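Local coordinates for beta-phenylalanine aminotransferase (PDB 4AO9), which is a class-III aminotransferase that probably uses its bound pyridoxal-5'-phosphate to move the amino group of beta-phenylalanine to a keto acid, at residues R357-C362 with M369-I374; N379-Q384 with E391-V396; E49-A52 with G57-S60. All coordinates share one frame; numbering follows the deposited sequence.

Interaction 1 of 3, residues R357-C362 with M369-I374; sequences RLNALC and MQFTGI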
loop_
_atom_site.group_PDB
_atom_site.type_symbol
_atom_site.label_atom_id
_atom_site.label_comp_id
_atom_site.label_asym_id
_atom_site.label_seq_id
_atom_site.Cartn_x
_atom_site.Cartn_y
_atom_site.Cartn_z
ATOM N N ARG A 357 1.296 37.031 2.462
ATOM C CA ARG A 357 2.359 37.794 1.799
ATOM C C ARG A 357 2.304 37.596 0.288
ATOM O O ARG A 357 2.395 38.554 -0.475
ATOM C CB ARG A 357 3.743 37.408 2.321
ATOM C CG ARG A 357 4.112 37.997 3.676
ATOM C CD ARG A 357 5.394 37.363 4.198
ATOM N NE ARG A 357 6.582 37.764 3.450
ATOM C CZ ARG A 357 7.797 37.249 3.626
ATOM N NH1 ARG A 357 8.000 36.282 4.519
ATOM N NH2 ARG A 357 8.815 37.693 2.903
ATOM N N LEU A 358 2.144 36.349 -0.145
ATOM C CA LEU A 358 2.105 36.052 -1.569
ATOM C C LEU A 358 0.885 36.645 -2.260
ATOM O O LEU A 358 1.002 37.192 -3.354
ATOM C CB LEU A 358 2.150 34.541 -1.796
ATOM C CG LEU A 358 3.461 33.852 -1.435
ATOM C CD1 LEU A 358 3.229 32.345 -1.373
ATOM C CD2 LEU A 358 4.568 34.210 -2.427
ATOM N N ASN A 359 -0.283 36.517 -1.635
ATOM C CA ASN A 359 -1.503 37.091 -2.193
ATOM C C ASN A 359 -1.466 38.614 -2.271
ATOM O O ASN A 359 -1.941 39.191 -3.244
ATOM C CB ASN A 359 -2.726 36.561 -1.454
ATOM C CG ASN A 359 -3.076 35.160 -1.899
ATOM O OD1 ASN A 359 -2.885 34.817 -3.065
ATOM N ND2 ASN A 359 -3.584 34.348 -0.982
ATOM N N ALA A 360 -0.846 39.242 -1.279
ATOM C CA ALA A 360 -0.685 40.700 -1.280
ATOM C C ALA A 360 0.215 41.132 -2.434
ATOM O O ALA A 360 -0.091 42.104 -3.139
ATOM C CB ALA A 360 -0.127 41.176 0.051
ATOM N N LEU A 361 1.309 40.401 -2.629
ATOM C CA LEU A 361 2.249 40.664 -3.717
ATOM C C LEU A 361 1.559 40.587 -5.078
ATOM O O LEU A 361 1.675 41.504 -5.896
ATOM C CB LEU A 361 3.438 39.692 -3.643
ATOM C CG LEU A 361 4.446 39.625 -4.796
ATOM C CD1 LEU A 361 5.149 40.965 -5.017
ATOM C CD2 LEU A 361 5.468 38.508 -4.540
ATOM N N CYS A 362 0.817 39.507 -5.310
ATOM C CA CYS A 362 0.131 39.310 -6.581
ATOM C C CYS A 362 -0.881 40.417 -6.854
ATOM O O CYS A 362 -0.931 40.954 -7.965
ATOM C CB CYS A 362 -0.565 37.950 -6.608
ATOM S SG CYS A 362 0.565 36.528 -6.658
ATOM N N MET A 369 -2.980 35.995 -10.523
ATOM C CA MET A 369 -2.215 34.952 -9.860
ATOM C C MET A 369 -2.583 35.022 -8.384
ATOM O O MET A 369 -2.740 36.106 -7.817
ATOM C CB MET A 369 -0.713 35.167 -10.076
ATOM C CG MET A 369 0.177 34.025 -9.595
ATOM S SD MET A 369 1.928 34.425 -9.801
ATOM C CE MET A 369 2.648 32.856 -9.311
ATOM N N GLN A 370 -2.764 33.860 -7.769
ATOM C CA GLN A 370 -3.102 33.808 -6.357
ATOM C C GLN A 370 -2.641 32.479 -5.783
ATOM O O GLN A 370 -2.296 31.558 -6.521
ATOM C CB GLN A 370 -4.608 33.963 -6.157
ATOM C CG GLN A 370 -5.433 32.847 -6.773
ATOM C CD GLN A 370 -6.896 33.040 -6.498
ATOM O OE1 GLN A 370 -7.357 32.859 -5.372
ATOM N NE2 GLN A 370 -7.636 33.427 -7.521
ATOM N N PHE A 371 -2.631 32.404 -4.460
ATOM C CA PHE A 371 -2.319 31.171 -3.756
ATOM C C PHE A 371 -3.503 30.812 -2.878
ATOM O O PHE A 371 -3.939 31.616 -2.056
ATOM C CB PHE A 371 -1.052 31.351 -2.921
ATOM C CG PHE A 371 0.204 31.438 -3.745
ATOM C CD1 PHE A 371 0.521 32.608 -4.446
ATOM C CD2 PHE A 371 1.068 30.344 -3.839
ATOM C CE1 PHE A 371 1.679 32.682 -5.222
ATOM C CE2 PHE A 371 2.234 30.421 -4.600
ATOM C CZ PHE A 371 2.539 31.590 -5.296
ATOM N N THR A 372 -4.045 29.618 -3.089
ATOM C CA THR A 372 -5.166 29.118 -2.291
ATOM C C THR A 372 -4.668 28.094 -1.277
ATOM O O THR A 372 -3.634 27.466 -1.491
ATOM C CB THR A 372 -6.272 28.484 -3.179
ATOM O OG1 THR A 372 -5.723 27.440 -3.996
ATOM C CG2 THR A 372 -6.897 29.536 -4.085
ATOM N N GLY A 373 -5.393 27.939 -0.177
ATOM C CA GLY A 373 -5.084 26.881 0.779
ATOM C C GLY A 373 -5.324 27.268 2.218
ATOM O O GLY A 373 -6.051 28.233 2.502
ATOM N N ILE A 374 -4.722 26.494 3.118
ATOM C CA ILE A 374 -4.882 26.647 4.562
ATOM C C ILE A 374 -3.550 26.343 5.218
ATOM O O ILE A 374 -2.879 25.368 4.856
ATOM C CB ILE A 374 -5.924 25.642 5.134
ATOM C CG1 ILE A 374 -7.310 25.859 4.516
ATOM C CG2 ILE A 374 -5.996 25.752 6.669
ATOM C CD1 ILE A 374 -8.310 24.734 4.806
#
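Helix segment 357-362, which carries Leu-358, Asn-359 and Cys-362, runs nearly antiparallel to strand 370-374, their axes 7.4 Å apart at closest approach and inclined at 151°. This is a helix-loop-strand connection: helix 341-365 turns back through a short loop and lies against an outer strand of the three-stranded antiparallel sheet. The principle at work is substitution: on the outer side of this edge strand, where no further strand of the sheet lies, the side-chain amide of Asn-359 takes the place of one. Asn-359 grips Phe-371 by both backbone polar groups. Phe-371 N gives its hydrogen to Asn-359 OD1 at 2.8 Å, on a lone pair and almost straight, while Asn-359 ND2 donates to Phe-371 O at 3.0 Å, the acceptor lying in the plane of the amide. Two bonds of opposite sense fix the amide's rotation. The preceding side chain, Leu-358, packs on the Phe-371 ring: CD1 stands over the centre of one face, 3.8 Å from the ring centroid, in a CH-pi contact only 7° off the normal. Tyr-435 of helix 429-445 also packs on both Leu-358 and the ring. Cys-362 meets the ring at its edge. With SG anti to its own carbonyl carbon (chi1 -69°), the sulfur lies alongside the start of the extended Met-369 chain, SG to CG of Met-369 being 3.9 Å, and Cys-362 CB sits 3.1 Å from Met-369 O.

Interaction 2 of 3, residues N379-Q384 with E391-V396; sequences NAHFVQ and EDLAAV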
loop_
_atom_site.group_PDB
_atom_site.type_symbol
_atom_site.label_atom_id
_atom_site.label_comp_id
_atom_site.label_asym_id
_atom_site.label_seq_id
_atom_site.Cartn_x
_atom_site.Cartn_y
_atom_site.Cartn_z
ATOM N N ASN A 379 -1.331 26.565 -2.943
ATOM C CA ASN A 379 -1.140 26.246 -4.355
ATOM C C ASN A 379 -1.270 27.498 -5.208
ATOM O O ASN A 379 -2.242 28.247 -5.058
ATOM C CB ASN A 379 -2.183 25.198 -4.790
ATOM C CG ASN A 379 -1.698 24.272 -5.910
ATOM O OD1 ASN A 379 -1.654 23.049 -5.731
ATOM N ND2 ASN A 379 -1.356 24.835 -7.071
ATOM N N ALA A 380 -0.296 27.709 -6.095
ATOM C CA ALA A 380 -0.328 28.806 -7.065
ATOM C C ALA A 380 -1.380 28.513 -8.130
ATOM O O ALA A 380 -1.489 27.379 -8.610
ATOM C CB ALA A 380 1.037 28.972 -7.710
ATOM N N HIS A 381 -2.164 29.527 -8.495
ATOM C CA HIS A 381 -3.117 29.417 -9.600
ATOM C C HIS A 381 -3.083 30.693 -10.418
ATOM O O HIS A 381 -3.085 31.786 -9.857
ATOM C CB HIS A 381 -4.548 29.193 -9.100
ATOM C CG HIS A 381 -4.727 27.933 -8.309
ATOM N ND1 HIS A 381 -4.625 26.679 -8.870
ATOM C CD2 HIS A 381 -5.013 27.740 -7.000
ATOM C CE1 HIS A 381 -4.829 25.766 -7.936
ATOM N NE2 HIS A 381 -5.069 26.382 -6.794
ATOM N N PHE A 382 -3.059 30.544 -11.737
ATOM C CA PHE A 382 -3.114 31.698 -12.639
ATOM C C PHE A 382 -4.551 32.010 -13.045
ATOM O O PHE A 382 -4.955 31.832 -14.193
ATOM C CB PHE A 382 -2.189 31.491 -13.834
ATOM C CG PHE A 382 -0.745 31.439 -13.448
ATOM C CD1 PHE A 382 -0.024 32.616 -13.242
ATOM C CD2 PHE A 382 -0.118 30.216 -13.234
ATOM C CE1 PHE A 382 1.310 32.574 -12.862
ATOM C CE2 PHE A 382 1.210 30.160 -12.854
ATOM C CZ PHE A 382 1.929 31.335 -12.664
ATOM N N VAL A 383 -5.314 32.457 -12.056
ATOM C CA VAL A 383 -6.715 32.810 -12.232
ATOM C C VAL A 383 -7.054 33.931 -11.245
ATOM O O VAL A 383 -6.450 34.029 -10.171
ATOM C CB VAL A 383 -7.634 31.563 -12.048
ATOM C CG1 VAL A 383 -7.781 31.188 -10.571
ATOM C CG2 VAL A 383 -8.991 31.780 -12.695
ATOM N N GLN A 384 -7.992 34.794 -11.631
ATOM C CA GLN A 384 -8.501 35.832 -10.739
ATOM C C GLN A 384 -9.826 35.381 -10.120
ATOM O O GLN A 384 -10.550 34.563 -10.700
ATOM C CB GLN A 384 -8.651 37.171 -11.493
ATOM C CG GLN A 384 -9.145 38.380 -10.662
ATOM C CD GLN A 384 -8.341 38.635 -9.385
ATOM O OE1 GLN A 384 -8.915 38.772 -8.301
ATOM N NE2 GLN A 384 -7.012 38.696 -9.509
ATOM N N GLU A 391 -13.542 23.372 -11.211
ATOM C CA GLU A 391 -14.197 23.991 -12.366
ATOM C C GLU A 391 -13.717 25.427 -12.580
ATOM O O GLU A 391 -13.609 25.885 -13.719
ATOM C CB GLU A 391 -15.726 23.931 -12.221
ATOM C CG GLU A 391 -16.512 24.441 -13.439
ATOM C CD GLU A 391 -16.223 23.664 -14.723
ATOM O OE1 GLU A 391 -15.905 22.452 -14.653
ATOM O OE2 GLU A 391 -16.315 24.274 -15.814
ATOM N N ASP A 392 -13.405 26.125 -11.489
ATOM C CA ASP A 392 -12.895 27.494 -11.564
ATOM C C ASP A 392 -11.497 27.575 -12.184
ATOM O O ASP A 392 -11.039 28.666 -12.558
ATOM C CB ASP A 392 -12.891 28.146 -10.176
ATOM C CG ASP A 392 -14.288 28.289 -9.591
ATOM O OD1 ASP A 392 -15.221 28.642 -10.344
ATOM O OD2 ASP A 392 -14.454 28.057 -8.378
ATOM N N LEU A 393 -10.834 26.425 -12.303
ATOM C CA LEU A 393 -9.459 26.341 -12.813
ATOM C C LEU A 393 -9.376 25.741 -14.224
ATOM O O LEU A 393 -8.271 25.488 -14.738
ATOM C CB LEU A 393 -8.592 25.534 -11.842
ATOM C CG LEU A 393 -8.608 25.906 -10.360
ATOM C CD1 LEU A 393 -7.827 24.869 -9.572
ATOM C CD2 LEU A 393 -8.049 27.313 -10.108
ATOM N N ALA A 394 -10.541 25.546 -14.844
ATOM C CA ALA A 394 -10.656 24.830 -16.121
ATOM C C ALA A 394 -9.997 25.535 -17.308
ATOM O O ALA A 394 -9.578 24.878 -18.266
ATOM C CB ALA A 394 -12.121 24.530 -16.432
ATOM N N ALA A 395 -9.906 26.860 -17.244
ATOM C CA ALA A 395 -9.386 27.650 -18.362
ATOM C C ALA A 395 -7.953 28.143 -18.139
ATOM O O ALA A 395 -7.398 28.853 -18.982
ATOM C CB ALA A 395 -10.328 28.811 -18.674
ATOM N N VAL A 396 -7.353 27.752 -17.018
ATOM C CA VAL A 396 -5.980 28.146 -16.684
ATOM C C VAL A 396 -4.982 27.650 -17.737
ATOM O O VAL A 396 -5.150 26.567 -18.305
ATOM C CB VAL A 396 -5.576 27.678 -15.250
ATOM C CG1 VAL A 396 -4.095 27.945 -14.950
ATOM C CG2 VAL A 396 -6.457 28.357 -14.201
#
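His-381 and Leu-393 both set CG anti to their carbonyl carbons (chi1 -61° and -51°), which swings the imidazole and the isobutyl group into the space between their backbones, where they cross at about a right angle. The contact joins the end of strand 377-381, in the three-stranded antiparallel sheet, to a 3-10 turn and the type I beta turn from Leu-393 to Val-396 that precede helix 398-410. No hydrogen bond spans the two segments; branched aliphatic groups do the joining. Leu-393 CD2 lies over one face of the imidazole, 4.0 Å from its centroid and offset toward the rim, a CH-pi contact, while the other methyl, CD1, reaches His-381 CE1 at 3.5 Å. The ring's NE2 is hydrogen-bonded to Gly-234 O, which, with the methyl over its face, probably limits how far the ring can turn. Val-383 wedges beside this pair and divides its branches: CG1 touches Leu-393 CD2 at 3.9 Å, whereas CG2 rests on Asp-392 O. The Phe-382 ring packs instead on Met-369 and Leu-400. Phe-382 N is buried here with no partner in the model. Val-396 covers the far end, its CG2 lying 3.8 Å from Phe-382 O and 4.0 Å from Val-383 CB.

Interaction 3 of 3, residues E49-A52 with G57-S60; sequences EAQA and GANS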
loop_
_atom_site.group_PDB
_atom_site.type_symbol
_atom_site.label_atom_id
_atom_site.label_comp_id
_atom_site.label_asym_id
_atom_site.label_seq_id
_atom_site.Cartn_x
_atom_site.Cartn_y
_atom_site.Cartn_z
ATOM N N GLU A 49 16.972 8.612 -19.453
ATOM C CA GLU A 49 17.011 7.768 -20.639
ATOM C C GLU A 49 17.308 6.311 -20.295
ATOM O O GLU A 49 16.746 5.388 -20.895
ATOM C CB GLU A 49 18.038 8.308 -21.641
ATOM C CG GLU A 49 17.594 9.605 -22.310
ATOM C CD GLU A 49 18.707 10.368 -23.036
ATOM O OE1 GLU A 49 19.894 9.970 -22.974
ATOM O OE2 GLU A 49 18.383 11.390 -23.670
ATOM N N ALA A 50 18.188 6.107 -19.323
ATOM C CA ALA A 50 18.560 4.759 -18.914
ATOM C C ALA A 50 17.393 4.052 -18.218
ATOM O O ALA A 50 17.088 2.880 -18.493
ATOM C CB ALA A 50 19.779 4.821 -18.005
ATOM N N GLN A 51 16.729 4.784 -17.334
ATOM C CA GLN A 51 15.671 4.227 -16.505
ATOM C C GLN A 51 14.390 3.975 -17.304
ATOM O O GLN A 51 13.596 3.097 -16.941
ATOM C CB GLN A 51 15.451 5.144 -15.305
ATOM C CG GLN A 51 14.447 4.673 -14.269
ATOM C CD GLN A 51 14.614 5.423 -12.963
ATOM O OE1 GLN A 51 15.652 5.310 -12.304
ATOM N NE2 GLN A 51 13.610 6.195 -12.588
ATOM N N ALA A 52 14.198 4.720 -18.396
ATOM C CA ALA A 52 13.024 4.542 -19.267
ATOM C C ALA A 52 12.976 3.166 -19.941
ATOM O O ALA A 52 11.942 2.756 -20.475
ATOM C CB ALA A 52 12.949 5.668 -20.311
ATOM N N GLY A 57 8.182 5.618 -19.138
ATOM C CA GLY A 57 8.585 7.005 -18.889
ATOM C C GLY A 57 9.539 7.156 -17.710
ATOM O O GLY A 57 9.576 8.215 -17.064
ATOM N N ALA A 58 10.311 6.096 -17.442
ATOM C CA ALA A 58 11.236 6.006 -16.300
ATOM C C ALA A 58 10.541 6.186 -14.951
ATOM O O ALA A 58 11.176 6.488 -13.952
ATOM C CB ALA A 58 12.400 7.015 -16.461
ATOM N N ASN A 59 9.229 5.957 -14.927
ATOM C CA ASN A 59 8.376 6.519 -13.880
ATOM C C ASN A 59 7.598 5.476 -13.087
ATOM O O ASN A 59 7.124 4.480 -13.653
ATOM C CB ASN A 59 7.407 7.512 -14.541
ATOM C CG ASN A 59 6.496 8.200 -13.553
ATOM O OD1 ASN A 59 5.314 7.878 -13.467
ATOM N ND2 ASN A 59 7.038 9.154 -12.794
ATOM N N SER A 60 7.459 5.718 -11.780
ATOM C CA SER A 60 6.663 4.849 -10.917
ATOM C C SER A 60 5.605 5.607 -10.096
ATOM O O SER A 60 4.819 4.991 -9.367
ATOM C CB SER A 60 7.592 4.066 -10.001
ATOM O OG SER A 60 6.867 3.076 -9.310
HETATM O O HOH W 1 9.558 4.007 -21.093
#
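Ala-58 presses its methyl tightly against the backbone of Gln-51 and Ala-52, where helix 42-51 passes into the loop: Ala-58 CB comes within 3.5 Å of Ala-52 N and lies 3.8 Å from Gln-51 CB. Gln-51 completes the close side. With CG anti to the main-chain nitrogen (chi1 -176°) and the chain extended beyond it, the side chain runs alongside Ala-58, and NE2 donates to Ala-58 O at 2.8 Å, nearly straight at 171°. The loop thus folds back on the helix it has just left, Gly-57 and Ala-58 both in the left-handed helical region, at the dimer interface of this fold type I aminotransferase. Gln-51 NE2 also bonds weakly to Glu-129 of the second subunit, Ser-60 OG bonds to Phe-148 N of that subunit, and Asn-59 to its Arg-147 and His-125. With the amide of Gln-51 gone, as in an alanine here, Ala-58 O is likely to lack this donor and the weak link to Glu-129 to be lost. The other side is looser and bridged by water. There one molecule donates to Ala-52 O at 2.8 Å and accepts from Gly-57 N at 2.9 Å.

Overall arrangement
From the N terminus, interaction 3 comes first, closing the short loop that follows helix 42-51 and setting the chain against the second subunit on its way to strand 72-77. Far along the sequence, interaction 1 closes the short loop between helix 341-365 and strand 370-374, and interaction 2 then closes the loop between strand 377-381 and helix 398-410. The three lie in series, neither nesting nor crossing. Interactions 1 and 2 adjoin, their centres 13 Å apart, because their strands are antiparallel neighbours in one sheet, with Gln-370 O probably hydrogen-bonded to His-381 N. Interaction 3 stands apart, about 18 Å from interaction 2 between nearest atoms.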